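Long-range contacts in putative glucose-6-phosphate 1-epimerase (Salmonella typhimurium, PDB 2HTA), which probably interconverts the alpha and beta anomers of hexose 6-phosphates such as D-glucose 6-phosphate: residues P49-S54 / L63-V68; N18-L23 / L43-H48; I94-F99 / G170-T175. All coordinates share one frame; numbering follows the deposited sequence.

Interaction 1. Residues P49-S54 / L63-V68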
loop_
_atom_site.group_PDB
_atom_site.type_symbol
_atom_site.label_atom_id
_atom_site.label_comp_id
_atom_site.label_asym_id
_atom_site.label_seq_id
_atom_site.Cartn_x
_atom_site.Cartn_y
_atom_site.Cartn_z
ATOM N N PRO A 49 13.914 17.936 -3.733
ATOM C CA PRO A 49 15.289 17.722 -3.224
ATOM C C PRO A 49 15.447 16.720 -2.067
ATOM O O PRO A 49 16.514 16.083 -1.935
ATOM C CB PRO A 49 15.685 19.122 -2.755
ATOM C CG PRO A 49 14.966 20.017 -3.696
ATOM C CD PRO A 49 13.573 19.362 -3.708
ATOM N N GLN A 50 14.404 16.575 -1.227
ATOM C CA GLN A 50 14.491 15.695 -0.070
ATOM C C GLN A 50 13.757 14.344 -0.266
ATOM O O GLN A 50 13.799 13.496 0.617
ATOM C CB GLN A 50 13.826 16.411 1.126
ATOM C CG GLN A 50 14.563 17.704 1.528
ATOM C CD GLN A 50 15.924 17.328 2.017
ATOM O OE1 GLN A 50 16.057 16.734 3.080
ATOM N NE2 GLN A 50 16.918 17.540 1.203
ATOM N N VAL A 51 13.074 14.167 -1.394
ATOM C CA VAL A 51 12.278 12.932 -1.589
ATOM C C VAL A 51 11.844 12.758 -3.053
ATOM O O VAL A 51 11.483 13.712 -3.715
ATOM C CB VAL A 51 10.971 12.985 -0.698
ATOM C CG1 VAL A 51 10.136 14.313 -0.893
ATOM C CG2 VAL A 51 10.110 11.674 -0.899
ATOM N N LYS A 52 11.844 11.517 -3.508
ATOM C CA LYS A 52 11.270 11.163 -4.799
ATOM C C LYS A 52 10.122 10.198 -4.526
ATOM O O LYS A 52 10.280 9.272 -3.750
ATOM C CB LYS A 52 12.319 10.445 -5.652
ATOM C CG LYS A 52 13.363 11.424 -6.200
ATOM C CD LYS A 52 14.359 10.661 -7.071
ATOM C CE LYS A 52 15.396 11.654 -7.665
ATOM N NZ LYS A 52 16.656 10.977 -8.103
ATOM N N ALA A 53 8.978 10.439 -5.145
ATOM C CA ALA A 53 7.815 9.551 -4.945
ATOM C C ALA A 53 6.924 9.635 -6.169
ATOM O O ALA A 53 6.984 10.596 -6.960
ATOM C CB ALA A 53 7.024 10.034 -3.684
ATOM N N SER A 54 6.055 8.649 -6.358
ATOM C CA SER A 54 5.179 8.751 -7.538
ATOM C C SER A 54 3.891 8.021 -7.212
ATOM O O SER A 54 3.876 7.128 -6.355
ATOM C CB SER A 54 5.845 8.120 -8.783
ATOM O OG SER A 54 6.251 6.762 -8.560
ATOM N N LEU A 63 3.146 4.476 -5.700
ATOM C CA LEU A 63 3.976 3.493 -6.407
ATOM C C LEU A 63 5.377 3.384 -5.820
ATOM O O LEU A 63 5.968 2.292 -5.812
ATOM C CB LEU A 63 4.164 3.975 -7.855
ATOM C CG LEU A 63 2.875 4.244 -8.637
ATOM C CD1 LEU A 63 3.093 4.816 -10.016
ATOM C CD2 LEU A 63 2.101 2.901 -8.723
ATOM N N SER A 64 5.906 4.497 -5.317
ATOM C CA SER A 64 7.335 4.488 -4.880
ATOM C C SER A 64 7.550 5.647 -3.908
ATOM O O SER A 64 6.836 6.639 -3.981
ATOM C CB SER A 64 8.313 4.613 -6.085
ATOM O OG SER A 64 8.270 5.896 -6.680
ATOM N N TRP A 65 8.553 5.518 -3.043
ATOM C CA TRP A 65 8.915 6.559 -2.105
ATOM C C TRP A 65 10.386 6.287 -1.770
ATOM O O TRP A 65 10.747 5.196 -1.319
ATOM C CB TRP A 65 8.017 6.526 -0.828
ATOM C CG TRP A 65 8.548 7.418 0.271
ATOM C CD1 TRP A 65 8.844 8.779 0.167
ATOM C CD2 TRP A 65 8.951 7.019 1.593
ATOM N NE1 TRP A 65 9.304 9.240 1.381
ATOM C CE2 TRP A 65 9.447 8.174 2.244
ATOM C CE3 TRP A 65 8.931 5.788 2.293
ATOM C CZ2 TRP A 65 9.939 8.156 3.575
ATOM C CZ3 TRP A 65 9.393 5.761 3.626
ATOM C CH2 TRP A 65 9.921 6.942 4.244
ATOM N N LYS A 66 11.216 7.324 -1.943
ATOM C CA LYS A 66 12.613 7.227 -1.645
ATOM C C LYS A 66 13.041 8.554 -1.031
ATOM O O LYS A 66 13.170 9.549 -1.752
ATOM C CB LYS A 66 13.384 6.976 -2.920
ATOM C CG LYS A 66 14.895 6.779 -2.723
ATOM C CD LYS A 66 15.458 6.348 -4.086
ATOM C CE LYS A 66 16.738 7.037 -4.369
ATOM N NZ LYS A 66 17.815 6.432 -3.502
ATOM N N PRO A 67 13.210 8.579 0.315
ATOM C CA PRO A 67 13.685 9.783 0.915
ATOM C C PRO A 67 15.183 9.903 0.622
ATOM O O PRO A 67 15.863 8.899 0.387
ATOM C CB PRO A 67 13.412 9.575 2.418
ATOM C CG PRO A 67 13.157 8.172 2.610
ATOM C CD PRO A 67 13.006 7.495 1.305
ATOM N N VAL A 68 15.666 11.128 0.608
ATOM C CA VAL A 68 17.045 11.390 0.295
ATOM C C VAL A 68 17.967 10.638 1.251
ATOM O O VAL A 68 17.708 10.556 2.462
ATOM C CB VAL A 68 17.347 12.942 0.244
ATOM C CG1 VAL A 68 17.210 13.604 1.589
ATOM C CG2 VAL A 68 18.668 13.205 -0.351
HETATM O O HOH W 1 10.664 6.855 -5.590
#

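Interaction 2. Residues N18-L23 / L43-H48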
loop_
_atom_site.group_PDB
_atom_site.type_symbol
_atom_site.label_atom_id
_atom_site.label_comp_id
_atom_site.label_asym_id
_atom_site.label_seq_id
_atom_site.Cartn_x
_atom_site.Cartn_y
_atom_site.Cartn_z
ATOM N N ASN A 18 12.753 3.698 -11.863
ATOM C CA ASN A 18 13.568 4.623 -12.685
ATOM C C ASN A 18 12.887 4.949 -14.035
ATOM O O ASN A 18 12.985 6.059 -14.540
ATOM C CB ASN A 18 14.988 4.065 -12.869
ATOM C CG ASN A 18 15.797 4.150 -11.615
ATOM O OD1 ASN A 18 15.454 4.926 -10.711
ATOM N ND2 ASN A 18 16.856 3.331 -11.504
ATOM N N LYS A 19 12.153 3.992 -14.580
ATOM C CA LYS A 19 11.336 4.215 -15.803
ATOM C C LYS A 19 10.328 5.382 -15.628
ATOM O O LYS A 19 10.208 6.272 -16.486
ATOM C CB LYS A 19 10.604 2.944 -16.182
ATOM C CG LYS A 19 11.474 1.897 -16.877
ATOM C CD LYS A 19 10.565 0.873 -17.647
ATOM N N ILE A 20 9.714 5.440 -14.456
ATOM C CA ILE A 20 8.679 6.404 -14.209
ATOM C C ILE A 20 9.345 7.787 -14.149
ATOM O O ILE A 20 8.841 8.769 -14.694
ATOM C CB ILE A 20 7.954 6.062 -12.845
ATOM C CG1 ILE A 20 7.108 4.802 -13.048
ATOM C CG2 ILE A 20 7.111 7.281 -12.362
ATOM C CD1 ILE A 20 6.538 4.197 -11.746
ATOM N N PHE A 21 10.470 7.868 -13.452
ATOM C CA PHE A 21 11.114 9.186 -13.275
ATOM C C PHE A 21 11.839 9.655 -14.560
ATOM O O PHE A 21 12.211 10.824 -14.666
ATOM C CB PHE A 21 12.081 9.128 -12.111
ATOM C CG PHE A 21 11.383 9.233 -10.775
ATOM C CD1 PHE A 21 11.232 10.464 -10.171
ATOM C CD2 PHE A 21 10.832 8.106 -10.184
ATOM C CE1 PHE A 21 10.537 10.598 -8.966
ATOM C CE2 PHE A 21 10.134 8.225 -8.957
ATOM C CZ PHE A 21 10.003 9.490 -8.364
ATOM N N ALA A 22 11.978 8.743 -15.528
ATOM C CA ALA A 22 12.546 9.105 -16.848
ATOM C C ALA A 22 11.486 9.619 -17.801
ATOM O O ALA A 22 11.812 10.205 -18.852
ATOM C CB ALA A 22 13.278 7.879 -17.440
ATOM N N LEU A 23 10.203 9.451 -17.452
ATOM C CA LEU A 23 9.096 9.879 -18.334
ATOM C C LEU A 23 9.035 11.399 -18.590
ATOM O O LEU A 23 9.429 12.180 -17.696
ATOM C CB LEU A 23 7.750 9.414 -17.763
ATOM C CG LEU A 23 7.477 7.922 -17.645
ATOM C CD1 LEU A 23 6.267 7.705 -16.801
ATOM C CD2 LEU A 23 7.263 7.303 -18.996
ATOM N N LEU A 43 0.184 9.511 -14.165
ATOM C CA LEU A 43 0.986 9.430 -12.916
ATOM C C LEU A 43 1.280 10.845 -12.383
ATOM O O LEU A 43 1.468 11.770 -13.169
ATOM C CB LEU A 43 2.353 8.736 -13.147
ATOM C CG LEU A 43 2.257 7.392 -13.882
ATOM C CD1 LEU A 43 3.630 6.706 -13.995
ATOM C CD2 LEU A 43 1.269 6.451 -13.124
ATOM N N ILE A 44 1.304 10.985 -11.066
ATOM C CA ILE A 44 1.761 12.193 -10.402
ATOM C C ILE A 44 3.125 11.889 -9.793
ATOM O O ILE A 44 3.279 10.969 -8.988
ATOM C CB ILE A 44 0.768 12.670 -9.306
ATOM C CG1 ILE A 44 -0.677 12.831 -9.875
ATOM C CG2 ILE A 44 1.346 13.912 -8.595
ATOM C CD1 ILE A 44 -0.834 13.944 -10.973
ATOM N N VAL A 45 4.134 12.658 -10.215
ATOM C CA VAL A 45 5.494 12.361 -9.866
ATOM C C VAL A 45 6.065 13.523 -9.026
ATOM O O VAL A 45 5.987 14.673 -9.436
ATOM C CB VAL A 45 6.386 12.112 -11.118
ATOM C CG1 VAL A 45 7.818 11.883 -10.685
ATOM C CG2 VAL A 45 5.859 10.900 -11.976
ATOM N N VAL A 46 6.594 13.183 -7.855
ATOM C CA VAL A 46 7.210 14.116 -6.937
ATOM C C VAL A 46 8.727 13.965 -7.120
ATOM O O VAL A 46 9.323 12.925 -6.825
ATOM C CB VAL A 46 6.856 13.775 -5.440
ATOM C CG1 VAL A 46 7.617 14.726 -4.445
ATOM C CG2 VAL A 46 5.340 13.841 -5.184
ATOM N N ASP A 47 9.374 15.013 -7.615
ATOM C CA ASP A 47 10.818 14.956 -7.715
ATOM C C ASP A 47 11.301 16.193 -6.924
ATOM O O ASP A 47 11.380 17.309 -7.467
ATOM C CB ASP A 47 11.212 15.044 -9.195
ATOM C CG ASP A 47 12.729 14.963 -9.417
ATOM O OD1 ASP A 47 13.525 15.073 -8.457
ATOM O OD2 ASP A 47 13.142 14.807 -10.591
ATOM N N HIS A 48 11.531 15.994 -5.625
ATOM C CA HIS A 48 11.796 17.094 -4.700
ATOM C C HIS A 48 13.207 16.860 -4.175
ATOM O O HIS A 48 13.664 15.712 -4.135
ATOM C CB HIS A 48 10.730 16.962 -3.575
ATOM C CG HIS A 48 10.853 17.937 -2.451
ATOM N ND1 HIS A 48 11.752 17.782 -1.415
ATOM C CD2 HIS A 48 10.112 19.019 -2.145
ATOM C CE1 HIS A 48 11.570 18.749 -0.536
ATOM N NE2 HIS A 48 10.591 19.526 -0.966
HETATM O O HOH W 2 12.153 13.574 -12.830
#

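Interaction 3. Residues I94-F99 / G170-T175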
loop_
_atom_site.group_PDB
_atom_site.type_symbol
_atom_site.label_atom_id
_atom_site.label_comp_id
_atom_site.label_asym_id
_atom_site.label_seq_id
_atom_site.Cartn_x
_atom_site.Cartn_y
_atom_site.Cartn_z
ATOM N N ILE A 94 -4.694 0.662 -2.104
ATOM C CA ILE A 94 -5.777 1.019 -1.143
ATOM C C ILE A 94 -6.894 -0.008 -1.372
ATOM O O ILE A 94 -7.461 -0.062 -2.476
ATOM C CB ILE A 94 -6.337 2.446 -1.399
ATOM C CG1 ILE A 94 -5.229 3.488 -0.981
ATOM C CG2 ILE A 94 -7.675 2.744 -0.595
ATOM C CD1 ILE A 94 -5.571 4.863 -1.548
ATOM N N CYS A 95 -7.171 -0.790 -0.339
ATOM C CA CYS A 95 -8.143 -1.875 -0.448
ATOM C C CYS A 95 -9.402 -1.417 0.241
ATOM O O CYS A 95 -9.465 -1.341 1.461
ATOM C CB CYS A 95 -7.636 -3.113 0.236
ATOM S SG CYS A 95 -5.931 -3.645 -0.318
ATOM N N TRP A 96 -10.410 -1.127 -0.549
ATOM C CA TRP A 96 -11.661 -0.559 -0.031
ATOM C C TRP A 96 -12.783 -0.769 -1.059
ATOM O O TRP A 96 -12.561 -0.564 -2.231
ATOM C CB TRP A 96 -11.437 0.936 0.208
ATOM C CG TRP A 96 -12.560 1.602 0.986
ATOM C CD1 TRP A 96 -12.605 1.829 2.320
ATOM C CD2 TRP A 96 -13.769 2.173 0.432
ATOM N NE1 TRP A 96 -13.800 2.452 2.654
ATOM C CE2 TRP A 96 -14.521 2.675 1.508
ATOM C CE3 TRP A 96 -14.286 2.276 -0.872
ATOM C CZ2 TRP A 96 -15.790 3.282 1.331
ATOM C CZ3 TRP A 96 -15.540 2.892 -1.065
ATOM C CH2 TRP A 96 -16.271 3.380 0.041
ATOM N N PRO A 97 -14.041 -1.056 -0.624
ATOM C CA PRO A 97 -14.574 -1.185 0.720
ATOM C C PRO A 97 -14.566 -2.614 1.280
ATOM O O PRO A 97 -15.308 -2.883 2.226
ATOM C CB PRO A 97 -16.016 -0.662 0.547
ATOM C CG PRO A 97 -16.416 -1.178 -0.838
ATOM C CD PRO A 97 -15.111 -1.218 -1.644
ATOM N N TRP A 98 -13.739 -3.518 0.743
ATOM C CA TRP A 98 -13.452 -4.772 1.459
ATOM C C TRP A 98 -12.015 -5.153 1.350
ATOM O O TRP A 98 -11.325 -4.719 0.431
ATOM C CB TRP A 98 -14.386 -5.964 1.051
ATOM C CG TRP A 98 -14.212 -6.384 -0.392
ATOM C CD1 TRP A 98 -13.321 -7.317 -0.895
ATOM C CD2 TRP A 98 -14.927 -5.860 -1.501
ATOM N NE1 TRP A 98 -13.459 -7.406 -2.263
ATOM C CE2 TRP A 98 -14.442 -6.535 -2.667
ATOM C CE3 TRP A 98 -15.982 -4.941 -1.631
ATOM C CZ2 TRP A 98 -14.934 -6.266 -3.957
ATOM C CZ3 TRP A 98 -16.474 -4.674 -2.928
ATOM C CH2 TRP A 98 -15.942 -5.334 -4.065
ATOM N N PHE A 99 -11.543 -5.889 2.335
ATOM C CA PHE A 99 -10.197 -6.430 2.336
ATOM C C PHE A 99 -10.299 -7.942 2.010
ATOM O O PHE A 99 -11.180 -8.640 2.534
ATOM C CB PHE A 99 -9.556 -6.252 3.731
ATOM C CG PHE A 99 -8.215 -6.927 3.857
ATOM C CD1 PHE A 99 -7.113 -6.474 3.099
ATOM C CD2 PHE A 99 -8.064 -8.056 4.644
ATOM C CE1 PHE A 99 -5.870 -7.114 3.206
ATOM C CE2 PHE A 99 -6.829 -8.707 4.735
ATOM C CZ PHE A 99 -5.724 -8.191 4.011
ATOM N N GLY A 170 -19.598 8.576 4.481
ATOM C CA GLY A 170 -20.845 7.897 3.994
ATOM C C GLY A 170 -21.527 7.198 5.161
ATOM O O GLY A 170 -21.174 7.450 6.324
ATOM N N GLU A 171 -22.484 6.315 4.864
ATOM C CA GLU A 171 -23.138 5.543 5.920
ATOM C C GLU A 171 -23.040 4.102 5.524
ATOM O O GLU A 171 -23.822 3.638 4.657
ATOM C CB GLU A 171 -24.623 5.914 6.027
ATOM C CG GLU A 171 -24.961 7.410 6.079
ATOM C CD GLU A 171 -24.612 8.091 7.409
ATOM O OE1 GLU A 171 -24.853 7.527 8.532
ATOM O OE2 GLU A 171 -24.097 9.239 7.332
ATOM N N PHE A 172 -22.071 3.394 6.105
ATOM C CA PHE A 172 -21.823 2.034 5.661
ATOM C C PHE A 172 -20.827 1.427 6.621
ATOM O O PHE A 172 -20.242 2.120 7.435
ATOM C CB PHE A 172 -21.322 1.948 4.180
ATOM C CG PHE A 172 -20.339 3.032 3.790
ATOM C CD1 PHE A 172 -19.126 3.153 4.442
ATOM C CD2 PHE A 172 -20.637 3.943 2.776
ATOM C CE1 PHE A 172 -18.174 4.175 4.093
ATOM C CE2 PHE A 172 -19.753 4.963 2.449
ATOM C CZ PHE A 172 -18.489 5.094 3.093
ATOM N N ALA A 173 -20.657 0.113 6.514
ATOM C CA ALA A 173 -19.696 -0.612 7.308
ATOM C C ALA A 173 -18.815 -1.361 6.314
ATOM O O ALA A 173 -19.326 -1.955 5.361
ATOM C CB ALA A 173 -20.420 -1.598 8.228
ATOM N N THR A 174 -17.492 -1.268 6.485
ATOM C CA THR A 174 -16.506 -1.742 5.513
ATOM C C THR A 174 -15.349 -2.516 6.170
ATOM O O THR A 174 -15.167 -2.487 7.391
ATOM C CB THR A 174 -15.804 -0.559 4.733
ATOM O OG1 THR A 174 -15.064 0.276 5.653
ATOM C CG2 THR A 174 -16.782 0.316 3.991
ATOM N N THR A 175 -14.564 -3.189 5.332
ATOM C CA THR A 175 -13.237 -3.606 5.748
ATOM C C THR A 175 -12.253 -3.059 4.703
ATOM O O THR A 175 -12.624 -2.757 3.552
ATOM C CB THR A 175 -13.109 -5.131 5.907
ATOM O OG1 THR A 175 -13.428 -5.765 4.669
ATOM C CG2 THR A 175 -14.094 -5.688 7.062
HETATM O O HOH W 3 -13.650 2.603 5.598
#

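Interaction 1. Residues P49-S54 / L63-V68
K52 and K66 face each other as an antiparallel hydrogen-bonded pair: K52 N donates to K66 O (3.0 Å, nearly straight at 173°), and K66 N to K52 O (2.8 Å). Beyond them V68 N donates to Q50 O (3.0 Å). At the other end L63 N donates to S54 O (2.8 Å). The same oxygen also takes a weak bond from S64 N, so L63 and S64 together stand opposite S54, a classic beta bulge. Between these pairs, CA-H...O contacts fill in, such as A53 CA to S64 O (3.2 Å).

The side-chain polar contact lies on the lysine face. S54 OG and S64 OG meet at 2.9 Å, and a water bonded to S64 OG (2.8 Å) donates weakly to K52 O. The lysine chains run out from the sheet, K66 NZ to the carbonyl of E70.

Apolar packing belongs to the other face, with V51, A53, W65 and P67. W65 CG stands anti to the backbone N (chi1 169°), and the indole receives V51 CG2 at its edge, 3.3 Å from W65 CD1, while P67 CD lies over one face, offset toward its rim. W65 NE1 is bonded to G159 O. Two adjacent antiparallel strands linked by a short turn make this a beta hairpin, here at the margin of the five-stranded sheet and distorted by its bulge.

Interaction 2. Residues N18-L23 / L43-H48
D47 and F21 are joined by a water that donates to D47 OD2 (2.7 Å) and, weakly, to F21 O, so a water links the strand carboxylate to the backbone of the last turn of helix 14-22. F21 O also draws a weak bond from R36 NH1 of the neighbouring strand 33-38. The motif is a helix laid across a beta sheet: the axes of 18-22 and 43-48 run at 90° to each other and come no closer than 9.7 Å, a separation spanned by side chains, with no direct hydrogen bond between the two segments.

The bridging layer is apolar. I20 points toward the strand and its CG2 branch wedges between two residues on the same side of it, touching V45 CG2 (3.8 Å) and L43 CD1 (3.9 Å). L23, just past the helix, adds its CD1 to L43 CD1 (4.0 Å), the two leucines crossing at about a right angle. L43 CD1 is thus shared by helix and following loop, and V45 is split as well: CG2 serves I20, whereas CG1 turns to F21. S54 and L76 also pack on I20, continuing this layer onto the next strand and a loop.

The CB of F21 does not point at the strand, yet its ring comes nearer to it. With CG beside the backbone N (chi1 -79°), the ring reaches past V45 CG1, which lies 3.5 Å from F21 CE1. V46 O lies at the ring edge of F21, in its plane, 3.4 Å from F21 CE1.

Interaction 3. Residues I94-F99 / G170-T175
W96 meets F172 at the edge of its indole, with T174 close to NE1. From CB, which carries the ring anti to the backbone N (chi1 -169°), the side chain swings over to the 170-175 segment. W96 NE1 donates to a water (3.0 Å) that also bonds T174 OG1 (2.7 Å), while T174 CG2 sits 3.9 Å from W96 NE1. Further out, W96 CZ2 touches F172 CZ (3.7 Å), and CH2 nears it. The pair forms an offset edge-to-face stack, W96 offering its edge to the phenyl face with the planes at 74°. P97, behind a cis peptide bond, folds back so that its CB covers the centre of one indole face.

T175 N donates to P97 O (3.2 Å), and T175 OG1 accepts a hydrogen bond from F99 N (3.0 Å), holding the loop after strand 94-95 against strand 172-183 of the large antiparallel sheet in the galactose mutarotase-like fold, beside the inferred active-site residues H179 and E282.

W96 lies between strands: S176 of strand 172-183 and L166 and A168 of strand 162-169 touch it, and W146 and F150, which follow helix 140-145, bring their rings up to the indole.

How the interactions relate
Interactions 1 and 2 form one continuous patch of the N-terminal sheet, their centres 9 Å apart. A53 O probably accepts a hydrogen bond from V46 N (2.8 Å), and F21 reaches over from the helix, its CE2 3.8 Å from S64 OG and its CZ 3.7 Å from K52 CB. Interaction 3 lies on the opposite side of the chain's centre, about 28 Å from interaction 1 and 30 Å from interaction 2, centre to centre. It borders the inferred active site: the side chains of F99 and E282 are about 3 Å apart, and those of C95 and H179 about 4 Å. The side chains of L63, in interaction 1, and R89, a probable substrate-binding residue, are about 9 Å apart.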